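Local coordinates for Non-structural protein 3 (Porcine deltacoronavirus, PDB 6LN0) that is a multidomain component of the viral replication machinery, combining a macro domain that probably binds ADP-ribose with a papain-like protease that probably cleaves the viral polyprotein, at residues G69-D74 and I86-P91; V30-A35 and Y117-L122; L39-G44 and K56-C61. One frame throughout, in Å; residues are numbered along the deposited sequence.

All three contacts lie in the macro domain. Contacts 1 and 2 are two strand pairings of one sheet, with centres about 9 Å apart; the pairing of strands 29-34 and 83-89 lies between them and runs through L87, whose N lies 2.9 Å from L31 O and whose O lies 2.7 Å from N33 N. Contact 3 sits beside this sheet, its centre about 11 Å from that of contact 1 and about 14 Å from that of contact 2. Polar links reach it from both: H88 NE2 is 2.9 Å from Y57 OH, and N33 ND2 is 3.2 Å from N41 OD1. The glycine-rich loop of contact 3 probably belongs to the ADP-ribose pocket, whereas the zinc site lies in the distant protease domain.

Contact 1 (G69-D74 and I86-P91); sequences GPLTTD and ILHVVP
L71 and H88 show how one carbonyl can serve main chain and side chain at once. H88 N donates to L71 O at 2.9 Å, while ND1 of the same histidine reaches L71 O at 3.2 Å. The two donors approach differently: the amide lies in the carbonyl plane, but ND1 comes from above it, 48° out, with the oxygen itself in the plane of the imidazole. With CG swung beside its own backbone N (chi1 -56°), the ring turns back alongside L71, and L71 CG lies 4.0 Å from H88 ND1. T73 comes next along this face, its OG1 3.5 Å from H88 CE1. In the antiparallel beta hairpin formed by strands 71-74 and 83-89, L71-H88 and T73-I86 are hydrogen-bonded pairs separated by the non-hydrogen-bonded pair T72-L87. T73 and I86 exchange two backbone bonds, of which I86 N to T73 O, at 2.7 Å, is nearly straight (173°). Near the strand start P70 CB packs on V89 CG1 at 3.6 Å, and beyond them S109 of helix 99-110 touches both residues. The far nitrogen of the histidine, NE2, is hydrogen-bonded to Y57 OH of helix 55-64, so both ring nitrogens of this buried side chain have partners.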
ATOM      1  N   GLY A  69      -8.793 -16.501  45.944  1.00 73.00           N
ATOM      2  CA  GLY A  69      -8.336 -16.616  44.578  1.00 64.37           C
ATOM      3  C   GLY A  69      -9.217 -17.575  43.813  1.00 63.77           C
ATOM      4  O   GLY A  69     -10.187 -18.118  44.360  1.00 59.66           O
ATOM      5  N   PRO A  70      -8.886 -17.820  42.541  1.00 54.50           N
ATOM      6  CA  PRO A  70      -9.708 -18.725  41.724  1.00 49.41           C
ATOM      7  C   PRO A  70      -9.755 -20.119  42.320  1.00 52.61           C
ATOM      8  O   PRO A  70      -8.780 -20.597  42.898  1.00 55.02           O
ATOM      9  CB  PRO A  70      -9.005 -18.737  40.360  1.00 46.04           C
ATOM     10  CG  PRO A  70      -8.026 -17.590  40.411  1.00 51.38           C
ATOM     11  CD  PRO A  70      -7.647 -17.432  41.853  1.00 51.52           C
ATOM     12  N   LEU A  71     -10.910 -20.764  42.174  1.00 48.29           N
ATOM     13  CA  LEU A  71     -11.153 -22.098  42.693  1.00 48.14           C
ATOM     14  C   LEU A  71     -11.556 -23.018  41.549  1.00 47.42           C
ATOM     15  O   LEU A  71     -12.400 -22.654  40.723  1.00 49.93           O
ATOM     16  CB  LEU A  71     -12.245 -22.058  43.761  1.00 53.30           C
ATOM     17  CG  LEU A  71     -13.059 -23.338  43.973  1.00 50.17           C
ATOM     18  CD1 LEU A  71     -12.152 -24.375  44.581  1.00 44.95           C
ATOM     19  CD2 LEU A  71     -14.275 -23.085  44.874  1.00 45.52           C
ATOM     20  N   THR A  72     -10.960 -24.203  41.488  1.00 44.15           N
ATOM     21  CA  THR A  72     -11.424 -25.192  40.525  1.00 50.67           C
ATOM     22  C   THR A  72     -12.324 -26.199  41.213  1.00 44.47           C
ATOM     23  O   THR A  72     -12.073 -26.614  42.340  1.00 49.14           O
ATOM     24  CB  THR A  72     -10.288 -25.942  39.823  1.00 47.56           C
ATOM     25  OG1 THR A  72      -9.398 -25.001  39.235  1.00 43.21           O
ATOM     26  CG2 THR A  72     -10.870 -26.807  38.716  1.00 38.92           C
ATOM     27  N   THR A  73     -13.355 -26.611  40.503  1.00 43.70           N
ATOM     28  CA  THR A  73     -14.380 -27.473  41.027  1.00 41.93           C
ATOM     29  C   THR A  73     -14.741 -28.490  39.959  1.00 48.63           C
ATOM     30  O   THR A  73     -14.642 -28.207  38.759  1.00 50.19           O
ATOM     31  CB  THR A  73     -15.574 -26.605  41.435  1.00 43.61           C
ATOM     32  OG1 THR A  73     -15.323 -26.049  42.729  1.00 54.75           O
ATOM     33  CG2 THR A  73     -16.802 -27.365  41.495  1.00 51.87           C
ATOM     34  N   ASP A  74     -15.120 -29.688  40.399  1.00 44.09           N
ATOM     35  CA  ASP A  74     -15.705 -30.664  39.499  1.00 44.66           C
ATOM     36  C   ASP A  74     -16.994 -30.098  38.908  1.00 47.81           C
ATOM     37  O   ASP A  74     -17.562 -29.140  39.411  1.00 47.05           O
ATOM     38  CB  ASP A  74     -15.963 -31.967  40.265  1.00 52.68           C
ATOM     39  CG  ASP A  74     -16.277 -33.135  39.361  1.00 50.78           C
ATOM     40  OD1 ASP A  74     -17.371 -33.156  38.773  1.00 57.53           O
ATOM     41  OD2 ASP A  74     -15.443 -34.056  39.250  1.00 58.74           O
ATOM     42  N   ILE A  86     -15.382 -26.729  36.568  1.00 51.21           N
ATOM     43  CA  ILE A  86     -15.897 -25.375  36.702  1.00 45.99           C
ATOM     44  C   ILE A  86     -14.846 -24.539  37.411  1.00 46.65           C
ATOM     45  O   ILE A  86     -14.354 -24.926  38.472  1.00 46.65           O
ATOM     46  CB  ILE A  86     -17.228 -25.348  37.476  1.00 46.32           C
ATOM     47  CG1 ILE A  86     -18.331 -25.992  36.643  1.00 51.58           C
ATOM     48  CG2 ILE A  86     -17.632 -23.923  37.864  1.00 45.19           C
ATOM     49  CD1 ILE A  86     -19.536 -26.449  37.454  1.00 48.35           C
ATOM     50  N   LEU A  87     -14.514 -23.394  36.835  1.00 41.89           N
ATOM     51  CA  LEU A  87     -13.499 -22.512  37.383  1.00 47.57           C
ATOM     52  C   LEU A  87     -14.182 -21.235  37.853  1.00 47.19           C
ATOM     53  O   LEU A  87     -14.986 -20.657  37.115  1.00 49.16           O
ATOM     54  CB  LEU A  87     -12.425 -22.233  36.321  1.00 46.02           C
ATOM     55  CG  LEU A  87     -11.257 -21.292  36.587  1.00 43.15           C
ATOM     56  CD1 LEU A  87     -10.559 -21.635  37.871  1.00 38.18           C
ATOM     57  CD2 LEU A  87     -10.274 -21.323  35.395  1.00 46.48           C
ATOM     58  N   HIS A  88     -13.884 -20.811  39.074  1.00 43.10           N
ATOM     59  CA  HIS A  88     -14.554 -19.676  39.693  1.00 50.61           C
ATOM     60  C   HIS A  88     -13.572 -18.531  39.818  1.00 52.32           C
ATOM     61  O   HIS A  88     -12.491 -18.709  40.383  1.00 55.06           O
ATOM     62  CB  HIS A  88     -15.097 -20.009  41.093  1.00 46.87           C
ATOM     63  CG  HIS A  88     -16.028 -21.173  41.117  1.00 50.06           C
ATOM     64  ND1 HIS A  88     -15.593 -22.473  40.971  1.00 50.89           N
ATOM     65  CD2 HIS A  88     -17.375 -21.238  41.259  1.00 56.83           C
ATOM     66  CE1 HIS A  88     -16.635 -23.289  41.030  1.00 55.13           C
ATOM     67  NE2 HIS A  88     -17.728 -22.566  41.196  1.00 52.75           N
ATOM     68  N   VAL A  89     -13.974 -17.351  39.348  1.00 48.80           N
ATOM     69  CA  VAL A  89     -13.181 -16.140  39.494  1.00 57.90           C
ATOM     70  C   VAL A  89     -14.089 -14.961  39.806  1.00 57.72           C
ATOM     71  O   VAL A  89     -15.229 -14.887  39.338  1.00 55.41           O
ATOM     72  CB  VAL A  89     -12.356 -15.869  38.232  1.00 53.48           C
ATOM     73  CG1 VAL A  89     -11.205 -16.834  38.194  1.00 48.80           C
ATOM     74  CG2 VAL A  89     -13.238 -16.031  37.007  1.00 52.85           C
ATOM     75  N   VAL A  90     -13.558 -14.024  40.585  1.00 53.97           N
ATOM     76  CA  VAL A  90     -14.307 -12.862  41.059  1.00 57.32           C
ATOM     77  C   VAL A  90     -14.006 -11.665  40.162  1.00 64.91           C
ATOM     78  O   VAL A  90     -12.934 -11.051  40.292  1.00 65.56           O
ATOM     79  CB  VAL A  90     -13.970 -12.561  42.528  1.00 58.58           C
ATOM     80  CG1 VAL A  90     -14.833 -11.437  43.058  1.00 55.52           C
ATOM     81  CG2 VAL A  90     -14.148 -13.816  43.362  1.00 59.44           C
ATOM     82  N   PRO A  91     -14.894 -11.306  39.237  1.00 62.82           N
ATOM     83  CA  PRO A  91     -14.653 -10.127  38.417  1.00 62.76           C
ATOM     84  C   PRO A  91     -14.533  -8.887  39.296  1.00 69.44           C
ATOM     85  O   PRO A  91     -15.105  -8.838  40.398  1.00 74.53           O
ATOM     86  CB  PRO A  91     -15.890 -10.053  37.516  1.00 63.68           C
ATOM     87  CG  PRO A  91     -16.495 -11.421  37.557  1.00 58.78           C
ATOM     88  CD  PRO A  91     -16.173 -11.965  38.906  1.00 58.79           C
TER

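Contact 2 (V30-A35 and Y117-L122); sequences VLVNPA and YVIPIL
V118 N donates to V30 O at 3.0 Å, and V118 O in turn accepts from V32 N at 3.0 Å, the second bond the straighter at 172°. One residue thus spends both its backbone polar groups on the two residues flanking its partner L31, the signature of parallel pairing. The exchange stops at P120, which has no N-H to offer: V32 O instead faces the pyrrolidine ring, 3.4 Å from P120 CD. On one side of the strands V30 and Y117 lie next to each other and point the same way, with V30 CG1 3.9 Å from Y117 CD1. V32 CG2, turned beside its own backbone N (chi1 -176° for CG1), approaches the edge of the tyrosine ring and also packs on I119 CG1 at 3.8 Å. This contact joins two inner strands of the mixed six-stranded sheet at the centre of the macro-domain fold, an alpha/beta/alpha sandwich. I110 of helix 99-110 covers the layer made by V32, Y117 and I119, and Y117 OH is held by a hydrogen bond to E113 O just beyond that helix. On the other side L31 CD1 reaches V118 CG1 at 3.9 Å, and I49 of helix 44-53 lies against L31. Where the strands end, proline meets proline: P34 CG touches P120 CG at 3.5 Å. L122 CD2 adds a more distant contact to P34 CG, 4.1 Å away, while the backbone N of L122 is taken up by Y107 OH.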
ATOM      1  N   VAL A  30     -13.507 -26.455  30.269  1.00 55.47           N
ATOM      2  CA  VAL A  30     -13.445 -25.696  31.505  1.00 48.71           C
ATOM      3  C   VAL A  30     -14.497 -24.612  31.390  1.00 56.72           C
ATOM      4  O   VAL A  30     -14.380 -23.707  30.561  1.00 53.84           O
ATOM      5  CB  VAL A  30     -12.059 -25.100  31.743  1.00 52.20           C
ATOM      6  CG1 VAL A  30     -12.102 -24.132  32.935  1.00 52.26           C
ATOM      7  CG2 VAL A  30     -11.064 -26.215  31.977  1.00 55.12           C
ATOM      8  N   LEU A  31     -15.541 -24.718  32.201  1.00 55.06           N
ATOM      9  CA  LEU A  31     -16.603 -23.729  32.208  1.00 50.64           C
ATOM     10  C   LEU A  31     -16.270 -22.704  33.271  1.00 48.13           C
ATOM     11  O   LEU A  31     -16.146 -23.058  34.449  1.00 51.79           O
ATOM     12  CB  LEU A  31     -17.946 -24.395  32.484  1.00 46.91           C
ATOM     13  CG  LEU A  31     -19.160 -23.496  32.617  1.00 51.31           C
ATOM     14  CD1 LEU A  31     -19.501 -22.878  31.267  1.00 53.92           C
ATOM     15  CD2 LEU A  31     -20.331 -24.307  33.152  1.00 53.27           C
ATOM     16  N   VAL A  32     -16.110 -21.441  32.863  1.00 44.60           N
ATOM     17  CA  VAL A  32     -15.785 -20.374  33.802  1.00 48.52           C
ATOM     18  C   VAL A  32     -17.063 -19.830  34.429  1.00 47.74           C
ATOM     19  O   VAL A  32     -18.055 -19.571  33.740  1.00 45.26           O
ATOM     20  CB  VAL A  32     -14.991 -19.238  33.127  1.00 48.12           C
ATOM     21  CG1 VAL A  32     -14.620 -18.223  34.171  1.00 48.07           C
ATOM     22  CG2 VAL A  32     -13.728 -19.757  32.452  1.00 50.25           C
ATOM     23  N   ASN A  33     -17.017 -19.617  35.737  1.00 49.17           N
ATOM     24  CA  ASN A  33     -18.155 -19.129  36.517  1.00 53.76           C
ATOM     25  C   ASN A  33     -17.798 -17.782  37.124  1.00 50.31           C
ATOM     26  O   ASN A  33     -16.963 -17.722  38.047  1.00 49.77           O
ATOM     27  CB  ASN A  33     -18.529 -20.129  37.614  1.00 51.47           C
ATOM     28  CG  ASN A  33     -19.723 -19.675  38.466  1.00 59.55           C
ATOM     29  OD1 ASN A  33     -19.712 -18.600  39.089  1.00 58.83           O
ATOM     30  ND2 ASN A  33     -20.751 -20.519  38.517  1.00 62.62           N
ATOM     31  N   PRO A  34     -18.386 -16.691  36.670  1.00 54.68           N
ATOM     32  CA  PRO A  34     -18.064 -15.375  37.234  1.00 53.97           C
ATOM     33  C   PRO A  34     -18.857 -15.150  38.515  1.00 59.45           C
ATOM     34  O   PRO A  34     -20.078 -14.968  38.489  1.00 59.43           O
ATOM     35  CB  PRO A  34     -18.475 -14.408  36.112  1.00 53.39           C
ATOM     36  CG  PRO A  34     -18.761 -15.271  34.908  1.00 52.04           C
ATOM     37  CD  PRO A  34     -19.251 -16.571  35.492  1.00 57.61           C
ATOM     38  N   ALA A  35     -18.156 -15.165  39.643  1.00 52.87           N
ATOM     39  CA  ALA A  35     -18.751 -15.440  40.930  1.00 56.74           C
ATOM     40  C   ALA A  35     -18.398 -14.336  41.911  1.00 64.58           C
ATOM     41  O   ALA A  35     -17.566 -13.466  41.635  1.00 63.66           O
ATOM     42  CB  ALA A  35     -18.277 -16.794  41.477  1.00 56.11           C
ATOM     43  N   TYR A 117     -11.908 -23.517  26.823  1.00 59.12           N
ATOM     44  CA  TYR A 117     -12.551 -22.641  27.785  1.00 55.50           C
ATOM     45  C   TYR A 117     -13.880 -22.137  27.240  1.00 58.59           C
ATOM     46  O   TYR A 117     -14.003 -21.826  26.051  1.00 61.62           O
ATOM     47  CB  TYR A 117     -11.647 -21.458  28.105  1.00 55.34           C
ATOM     48  CG  TYR A 117     -10.420 -21.833  28.893  1.00 55.42           C
ATOM     49  CD1 TYR A 117     -10.451 -21.870  30.283  1.00 54.49           C
ATOM     50  CD2 TYR A 117      -9.224 -22.132  28.257  1.00 57.19           C
ATOM     51  CE1 TYR A 117      -9.331 -22.208  31.022  1.00 56.28           C
ATOM     52  CE2 TYR A 117      -8.099 -22.474  28.992  1.00 59.36           C
ATOM     53  CZ  TYR A 117      -8.157 -22.508  30.370  1.00 60.98           C
ATOM     54  OH  TYR A 117      -7.043 -22.834  31.108  1.00 62.99           O
ATOM     55  N   VAL A 118     -14.870 -22.050  28.121  1.00 52.23           N
ATOM     56  CA  VAL A 118     -16.150 -21.440  27.808  1.00 51.08           C
ATOM     57  C   VAL A 118     -16.322 -20.303  28.791  1.00 53.51           C
ATOM     58  O   VAL A 118     -16.325 -20.527  30.007  1.00 55.91           O
ATOM     59  CB  VAL A 118     -17.305 -22.445  27.894  1.00 52.35           C
ATOM     60  CG1 VAL A 118     -18.604 -21.782  27.594  1.00 52.26           C
ATOM     61  CG2 VAL A 118     -17.065 -23.586  26.926  1.00 57.23           C
ATOM     62  N   ILE A 119     -16.405 -19.081  28.281  1.00 48.63           N
ATOM     63  CA  ILE A 119     -16.337 -17.937  29.179  1.00 54.08           C
ATOM     64  C   ILE A 119     -17.509 -16.995  28.926  1.00 61.38           C
ATOM     65  O   ILE A 119     -17.608 -16.389  27.847  1.00 57.64           O
ATOM     66  CB  ILE A 119     -14.993 -17.200  29.039  1.00 54.76           C
ATOM     67  CG1 ILE A 119     -13.833 -18.194  28.987  1.00 55.41           C
ATOM     68  CG2 ILE A 119     -14.775 -16.248  30.188  1.00 47.81           C
ATOM     69  CD1 ILE A 119     -12.485 -17.577  29.297  1.00 54.10           C
ATOM     70  N   PRO A 120     -18.441 -16.877  29.869  1.00 61.16           N
ATOM     71  CA  PRO A 120     -19.309 -15.695  29.897  1.00 61.51           C
ATOM     72  C   PRO A 120     -18.454 -14.442  30.014  1.00 62.15           C
ATOM     73  O   PRO A 120     -17.576 -14.355  30.877  1.00 62.07           O
ATOM     74  CB  PRO A 120     -20.164 -15.912  31.154  1.00 60.80           C
ATOM     75  CG  PRO A 120     -19.446 -17.016  31.941  1.00 54.83           C
ATOM     76  CD  PRO A 120     -18.822 -17.866  30.890  1.00 55.42           C
ATOM     77  N   ILE A 121     -18.715 -13.468  29.138  1.00 62.94           N
ATOM     78  CA  ILE A 121     -17.958 -12.223  29.186  1.00 64.73           C
ATOM     79  C   ILE A 121     -18.072 -11.631  30.579  1.00 65.84           C
ATOM     80  O   ILE A 121     -19.168 -11.559  31.153  1.00 71.10           O
ATOM     81  CB  ILE A 121     -18.459 -11.252  28.111  1.00 66.02           C
ATOM     82  CG1 ILE A 121     -18.210 -11.846  26.732  1.00 63.53           C
ATOM     83  CG2 ILE A 121     -17.776  -9.904  28.244  1.00 66.19           C
ATOM     84  CD1 ILE A 121     -19.099 -11.274  25.693  1.00 70.06           C
ATOM     85  N   LEU A 122     -16.930 -11.260  31.154  1.00 63.20           N
ATOM     86  CA  LEU A 122     -16.891 -10.794  32.530  1.00 67.77           C
ATOM     87  C   LEU A 122     -17.426  -9.374  32.614  1.00 71.71           C
ATOM     88  O   LEU A 122     -17.324  -8.594  31.667  1.00 70.51           O
ATOM     89  CB  LEU A 122     -15.463 -10.852  33.086  1.00 65.88           C
ATOM     90  CG  LEU A 122     -14.634 -12.136  32.939  1.00 67.58           C
ATOM     91  CD1 LEU A 122     -13.372 -12.044  33.795  1.00 66.14           C
ATOM     92  CD2 LEU A 122     -15.443 -13.402  33.295  1.00 65.51           C
TER

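Contact 3 (L39-G44 and K56-C61); sequences LTNGGG and KYQEYC
Side-chain torsions on both partners bring the amides of N41 and Q58 together. N41 keeps CG beside its own backbone N (chi1 -72°), turning its amide to the helix, while Q58 starts out extended and then folds at chi2 (53°), bringing its terminal group back toward the loop. N41 ND2 then donates to Q58 OE1 at 2.9 Å, striking a lone pair in the plane of the acceptor carbonyl. The two side chains run antiparallel past one another, their amide planes 73° apart. Q58 NE2 makes a weak bond of 3.3 Å to L39 O and is also hydrogen-bonded to N62 OD1, so both ends of the amide have partners and its rotation is probably fixed. Y57 CE2 lies 3.7 Å from N41 ND2, and the hydroxyl of this tyrosine goes on to H88. Next to the polar pair, L39 packs on C61: their CB atoms are 3.8 Å apart, and L39 CD1 rests against C61 O at 3.6 Å. N41 OD1 takes a hydrogen bond from N33 ND2, tying the loop to the central sheet as well as to helix 55-64. Such an asparagine leading into the glycine run G42-G44 is consistent with the glycine-rich loop that lines the ADP-ribose pocket in macro domains.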
ATOM      1  N   LEU A  39     -19.640 -17.352  46.624  1.00 67.61           N
ATOM      2  CA  LEU A  39     -20.165 -18.376  45.709  1.00 65.98           C
ATOM      3  C   LEU A  39     -21.668 -18.577  45.881  1.00 63.54           C
ATOM      4  O   LEU A  39     -22.208 -19.652  45.622  1.00 69.16           O
ATOM      5  CB  LEU A  39     -19.420 -19.702  45.877  1.00 66.28           C
ATOM      6  CG  LEU A  39     -17.893 -19.558  45.836  1.00 69.61           C
ATOM      7  CD1 LEU A  39     -17.211 -20.711  46.569  1.00 61.97           C
ATOM      8  CD2 LEU A  39     -17.394 -19.421  44.398  1.00 57.52           C
ATOM      9  N   THR A  40     -22.356 -17.530  46.310  1.00 64.08           N
ATOM     10  CA  THR A  40     -23.797 -17.606  46.449  1.00 66.86           C
ATOM     11  C   THR A  40     -24.485 -17.979  45.145  1.00 63.14           C
ATOM     12  O   THR A  40     -25.631 -18.428  45.175  1.00 63.50           O
ATOM     13  CB  THR A  40     -24.333 -16.265  46.964  1.00 67.68           C
ATOM     14  OG1 THR A  40     -24.354 -15.317  45.892  1.00 70.72           O
ATOM     15  CG2 THR A  40     -23.439 -15.723  48.064  1.00 60.76           C
ATOM     16  N   ASN A  41     -23.813 -17.825  44.009  1.00 61.64           N
ATOM     17  CA  ASN A  41     -24.433 -18.004  42.697  1.00 63.05           C
ATOM     18  C   ASN A  41     -25.789 -17.305  42.631  1.00 69.95           C
ATOM     19  O   ASN A  41     -26.803 -17.889  42.240  1.00 73.81           O
ATOM     20  CB  ASN A  41     -24.559 -19.484  42.341  1.00 64.76           C
ATOM     21  CG  ASN A  41     -23.226 -20.112  42.013  1.00 67.45           C
ATOM     22  OD1 ASN A  41     -22.577 -19.744  41.026  1.00 69.04           O
ATOM     23  ND2 ASN A  41     -22.804 -21.056  42.837  1.00 60.60           N
ATOM     24  N   GLY A  42     -25.790 -16.030  43.032  1.00 75.82           N
ATOM     25  CA  GLY A  42     -26.978 -15.190  43.058  1.00 71.64           C
ATOM     26  C   GLY A  42     -27.743 -15.111  41.751  1.00 69.32           C
ATOM     27  O   GLY A  42     -28.931 -15.443  41.696  1.00 70.53           O
ATOM     28  N   GLY A  43     -27.091 -14.672  40.692  1.00 67.31           N
ATOM     29  CA  GLY A  43     -27.723 -14.585  39.387  1.00 70.60           C
ATOM     30  C   GLY A  43     -26.731 -14.633  38.247  1.00 67.02           C
ATOM     31  O   GLY A  43     -25.628 -15.175  38.375  1.00 65.56           O
ATOM     32  N   GLY A  44     -27.139 -14.067  37.120  1.00 67.75           N
ATOM     33  CA  GLY A  44     -26.301 -13.994  35.948  1.00 68.02           C
ATOM     34  C   GLY A  44     -25.930 -15.375  35.455  1.00 71.42           C
ATOM     35  O   GLY A  44     -26.665 -16.356  35.642  1.00 72.35           O
ATOM     36  N   LYS A  56     -25.827 -30.615  44.898  1.00 60.15           N
ATOM     37  CA  LYS A  56     -24.587 -30.993  45.572  1.00 62.03           C
ATOM     38  C   LYS A  56     -23.446 -30.062  45.166  1.00 57.47           C
ATOM     39  O   LYS A  56     -22.560 -29.759  45.978  1.00 58.23           O
ATOM     40  CB  LYS A  56     -24.242 -32.460  45.279  1.00 62.44           C
ATOM     41  CG  LYS A  56     -25.217 -33.491  45.904  1.00 68.64           C
ATOM     42  CD  LYS A  56     -24.835 -33.841  47.358  1.00 73.02           C
ATOM     43  CE  LYS A  56     -25.858 -34.753  48.043  1.00 74.89           C
ATOM     44  NZ  LYS A  56     -26.448 -34.130  49.273  1.00 72.39           N
ATOM     45  N   TYR A  57     -23.470 -29.560  43.933  1.00 55.31           N
ATOM     46  CA  TYR A  57     -22.516 -28.517  43.555  1.00 59.19           C
ATOM     47  C   TYR A  57     -22.641 -27.308  44.478  1.00 57.89           C
ATOM     48  O   TYR A  57     -21.644 -26.838  45.043  1.00 56.04           O
ATOM     49  CB  TYR A  57     -22.719 -28.130  42.089  1.00 58.25           C
ATOM     50  CG  TYR A  57     -22.113 -26.802  41.702  1.00 61.67           C
ATOM     51  CD1 TYR A  57     -20.769 -26.701  41.354  1.00 63.85           C
ATOM     52  CD2 TYR A  57     -22.881 -25.648  41.675  1.00 63.17           C
ATOM     53  CE1 TYR A  57     -20.215 -25.492  41.012  1.00 57.54           C
ATOM     54  CE2 TYR A  57     -22.331 -24.430  41.333  1.00 64.70           C
ATOM     55  CZ  TYR A  57     -21.006 -24.360  41.003  1.00 64.22           C
ATOM     56  OH  TYR A  57     -20.475 -23.146  40.664  1.00 65.96           O
ATOM     57  N   GLN A  58     -23.874 -26.827  44.693  1.00 53.61           N
ATOM     58  CA  GLN A  58     -24.056 -25.636  45.522  1.00 52.04           C
ATOM     59  C   GLN A  58     -23.656 -25.871  46.976  1.00 58.88           C
ATOM     60  O   GLN A  58     -23.159 -24.938  47.636  1.00 57.44           O
ATOM     61  CB  GLN A  58     -25.502 -25.146  45.444  1.00 54.99           C
ATOM     62  CG  GLN A  58     -25.725 -23.825  46.178  1.00 51.33           C
ATOM     63  CD  GLN A  58     -24.748 -22.759  45.735  1.00 63.36           C
ATOM     64  OE1 GLN A  58     -24.705 -22.391  44.553  1.00 53.27           O
ATOM     65  NE2 GLN A  58     -23.941 -22.262  46.677  1.00 62.48           N
ATOM     66  N   GLU A  59     -23.862 -27.090  47.499  1.00 54.74           N
ATOM     67  CA  GLU A  59     -23.480 -27.365  48.886  1.00 58.33           C
ATOM     68  C   GLU A  59     -21.968 -27.351  49.052  1.00 53.73           C
ATOM     69  O   GLU A  59     -21.448 -26.839  50.053  1.00 50.11           O
ATOM     70  CB  GLU A  59     -24.039 -28.718  49.360  1.00 58.23           C
ATOM     71  CG  GLU A  59     -25.425 -29.047  48.828  1.00 62.98           C
ATOM     72  CD  GLU A  59     -26.023 -30.347  49.379  1.00 74.74           C
ATOM     73  OE1 GLU A  59     -27.278 -30.428  49.472  1.00 74.09           O
ATOM     74  OE2 GLU A  59     -25.255 -31.289  49.694  1.00 77.33           O
ATOM     75  N   TYR A  60     -21.240 -27.932  48.092  1.00 54.26           N
ATOM     76  CA  TYR A  60     -19.786 -27.910  48.194  1.00 49.98           C
ATOM     77  C   TYR A  60     -19.262 -26.477  48.133  1.00 51.14           C
ATOM     78  O   TYR A  60     -18.330 -26.124  48.861  1.00 54.83           O
ATOM     79  CB  TYR A  60     -19.153 -28.792  47.108  1.00 53.17           C
ATOM     80  CG  TYR A  60     -17.653 -28.664  47.110  1.00 50.84           C
ATOM     81  CD1 TYR A  60     -16.902 -29.084  48.204  1.00 46.05           C
ATOM     82  CD2 TYR A  60     -16.991 -28.060  46.047  1.00 49.87           C
ATOM     83  CE1 TYR A  60     -15.532 -28.933  48.229  1.00 48.01           C
ATOM     84  CE2 TYR A  60     -15.612 -27.903  46.049  1.00 46.31           C
ATOM     85  CZ  TYR A  60     -14.886 -28.341  47.134  1.00 55.58           C
ATOM     86  OH  TYR A  60     -13.515 -28.175  47.124  1.00 47.29           O
ATOM     87  N   CYS A  61     -19.889 -25.617  47.324  1.00 48.51           N
ATOM     88  CA  CYS A  61     -19.476 -24.209  47.306  1.00 56.21           C
ATOM     89  C   CYS A  61     -19.647 -23.551  48.673  1.00 58.03           C
ATOM     90  O   CYS A  61     -18.799 -22.743  49.090  1.00 55.58           O
ATOM     91  CB  CYS A  61     -20.250 -23.426  46.241  1.00 53.67           C
ATOM     92  SG  CYS A  61     -19.865 -23.902  44.542  1.00 58.23           S
TER